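Local coordinates for Rab GTPase binding effector protein 1 (Homo sapiens, PDB 1TU3) that probably acts as an effector of Rab GTPases, its C-terminal helical region pairing with a second copy to bind the GTPase in endosomal membrane traffic, at residues Q48-I52 against I64-K69. Residues are numbered along the deposited sequence; the frame is centred on the assembly and turned at random.
Sequences QLERI and ILNDTK
Ile64 leans on Gln48, Arg51 and Ile52 where the chain folds back as a helical hairpin, the end of short helix 58-64 and the type I turn from Ile64 to Asp67 lying against long helix 20-54. Beta-branching suits Ile64 to this place, since it reaches three neighbours at once. Its CG2, anti to the backbone N, sits 3.6 Å from Ile52 CG1 and also touches the methylene CG of Gln48, while CD1 runs on to the backbone of Arg51. Ile52 CD1 meets Leu65 CD2 at 3.8 Å, the two side chains crossing at about a right angle; both residues also pack on Leu49 of the second subunit, joining the hairpin to the dimer interface. Arginine suits its place twice over: its methylene CB packs on Ile64 CD1, and Ile64 CG2 covers one guanidinium face, 3.9 Å above its centre. A bend at chi3 (-82°) turns that group toward Asp67. Arg51 NH1 donates nearly in the guanidinium plane to Asp67 OD2, a 3.0 Å salt bridge, 161° at the hydrogen, reaching the anti side of the carboxylate but tilted out of its plane, the two flat groups being 55° apart. Gln48, extended beyond CG, offers OE1 to poorly ordered Lys69, whose NZ stands 2.9 Å from OE1, above the carbonyl plane.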
loop_
_atom_site.group_PDB
_atom_site.type_symbol
_atom_site.label_atom_id
_atom_site.label_comp_id
_atom_site.label_asym_id
_atom_site.label_seq_id
_atom_site.Cartn_x
_atom_site.Cartn_y
_atom_site.Cartn_z
ATOM N N GLN G 48 -1.525 0.334 -10.588
ATOM C CA GLN G 48 -0.887 -0.758 -11.313
ATOM C C GLN G 48 -1.728 -2.042 -11.336
ATOM O O GLN G 48 -1.793 -2.717 -12.364
ATOM C CB GLN G 48 0.500 -1.027 -10.732
ATOM C CG GLN G 48 1.517 -1.517 -11.749
ATOM C CD GLN G 48 2.947 -1.482 -11.217
ATOM O OE1 GLN G 48 3.379 -0.483 -10.640
ATOM N NE2 GLN G 48 3.689 -2.565 -11.420
ATOM N N LEU G 49 -2.388 -2.389 -10.233
ATOM C CA LEU G 49 -3.245 -3.582 -10.262
ATOM C C LEU G 49 -4.420 -3.373 -11.210
ATOM O O LEU G 49 -4.934 -4.315 -11.804
ATOM C CB LEU G 49 -3.810 -3.923 -8.877
ATOM C CG LEU G 49 -2.865 -4.690 -7.970
ATOM C CD1 LEU G 49 -3.552 -4.886 -6.637
ATOM C CD2 LEU G 49 -2.493 -6.018 -8.584
ATOM N N GLU G 50 -4.858 -2.132 -11.324
ATOM C CA GLU G 50 -6.024 -1.836 -12.111
ATOM C C GLU G 50 -5.612 -1.859 -13.583
ATOM O O GLU G 50 -6.246 -2.519 -14.381
ATOM C CB GLU G 50 -6.589 -0.457 -11.702
ATOM C CG GLU G 50 -7.750 0.036 -12.560
ATOM C CD GLU G 50 -8.858 -1.004 -12.728
ATOM O OE1 GLU G 50 -9.054 -1.844 -11.812
ATOM O OE2 GLU G 50 -9.534 -0.965 -13.780
ATOM N N ARG G 51 -4.529 -1.167 -13.927
ATOM C CA ARG G 51 -3.945 -1.318 -15.255
ATOM C C ARG G 51 -3.884 -2.794 -15.662
ATOM O O ARG G 51 -4.376 -3.171 -16.717
ATOM C CB ARG G 51 -2.543 -0.740 -15.303
ATOM C CG ARG G 51 -2.479 0.759 -15.455
ATOM C CD ARG G 51 -1.098 1.162 -15.980
ATOM N NE ARG G 51 -0.097 1.237 -14.923
ATOM C CZ ARG G 51 1.218 1.217 -15.130
ATOM N NH1 ARG G 51 1.688 1.116 -16.368
ATOM N NH2 ARG G 51 2.059 1.313 -14.101
ATOM N N ILE G 52 -3.286 -3.628 -14.818
ATOM C CA ILE G 52 -3.210 -5.052 -15.110
ATOM C C ILE G 52 -4.589 -5.670 -15.350
ATOM O O ILE G 52 -4.758 -6.494 -16.241
ATOM C CB ILE G 52 -2.502 -5.806 -13.968
ATOM C CG1 ILE G 52 -0.993 -5.533 -14.054
ATOM C CG2 ILE G 52 -2.805 -7.299 -14.046
ATOM C CD1 ILE G 52 -0.243 -6.012 -12.850
ATOM N N ILE G 64 3.530 -3.635 -17.733
ATOM C CA ILE G 64 2.995 -2.928 -16.578
ATOM C C ILE G 64 3.809 -3.282 -15.329
ATOM O O ILE G 64 4.184 -2.403 -14.562
ATOM C CB ILE G 64 1.516 -3.300 -16.327
ATOM C CG1 ILE G 64 0.666 -2.805 -17.509
ATOM C CG2 ILE G 64 1.041 -2.720 -14.970
ATOM C CD1 ILE G 64 -0.766 -3.310 -17.521
ATOM N N LEU G 65 4.088 -4.571 -15.144
ATOM C CA LEU G 65 4.803 -5.011 -13.960
ATOM C C LEU G 65 6.227 -4.484 -13.967
ATOM O O LEU G 65 6.928 -4.562 -12.958
ATOM C CB LEU G 65 4.806 -6.542 -13.867
ATOM C CG LEU G 65 3.538 -7.214 -13.309
ATOM C CD1 LEU G 65 3.626 -8.698 -13.498
ATOM C CD2 LEU G 65 3.359 -6.900 -11.843
ATOM N N ASN G 66 6.649 -3.937 -15.104
ATOM C CA ASN G 66 8.030 -3.494 -15.254
ATOM C C ASN G 66 8.159 -1.993 -15.324
ATOM O O ASN G 66 9.252 -1.467 -15.481
ATOM C CB ASN G 66 8.646 -4.114 -16.498
ATOM C CG ASN G 66 9.422 -5.364 -16.190
ATOM O OD1 ASN G 66 10.503 -5.307 -15.591
ATOM N ND2 ASN G 66 8.878 -6.512 -16.586
ATOM N N ASP G 67 7.039 -1.298 -15.210
ATOM C CA ASP G 67 7.074 0.149 -15.279
ATOM C C ASP G 67 7.818 0.761 -14.097
ATOM O O ASP G 67 8.714 0.133 -13.520
ATOM C CB ASP G 67 5.660 0.705 -15.348
ATOM C CG ASP G 67 5.492 1.673 -16.495
ATOM O OD1 ASP G 67 6.392 2.523 -16.658
ATOM O OD2 ASP G 67 4.477 1.583 -17.227
ATOM N N THR G 68 7.455 1.991 -13.744
ATOM C CA THR G 68 8.084 2.674 -12.617
ATOM C C THR G 68 7.091 2.933 -11.483
ATOM O O THR G 68 5.873 2.851 -11.670
ATOM C CB THR G 68 8.724 4.023 -13.051
ATOM O OG1 THR G 68 7.726 4.867 -13.641
ATOM C CG2 THR G 68 9.844 3.778 -14.060
ATOM N N LYS G 69 7.628 3.231 -10.302
ATOM C CA LYS G 69 6.811 3.542 -9.132
ATOM C C LYS G 69 7.417 4.707 -8.348
ATOM O O LYS G 69 8.448 5.257 -8.800
ATOM C CB LYS G 69 6.693 2.322 -8.211
ATOM C CG LYS G 69 6.190 1.062 -8.891
ATOM C CD LYS G 69 7.331 0.312 -9.558
ATOM C CE LYS G 69 6.837 -0.876 -10.367
ATOM N NZ LYS G 69 6.125 -0.444 -11.596
#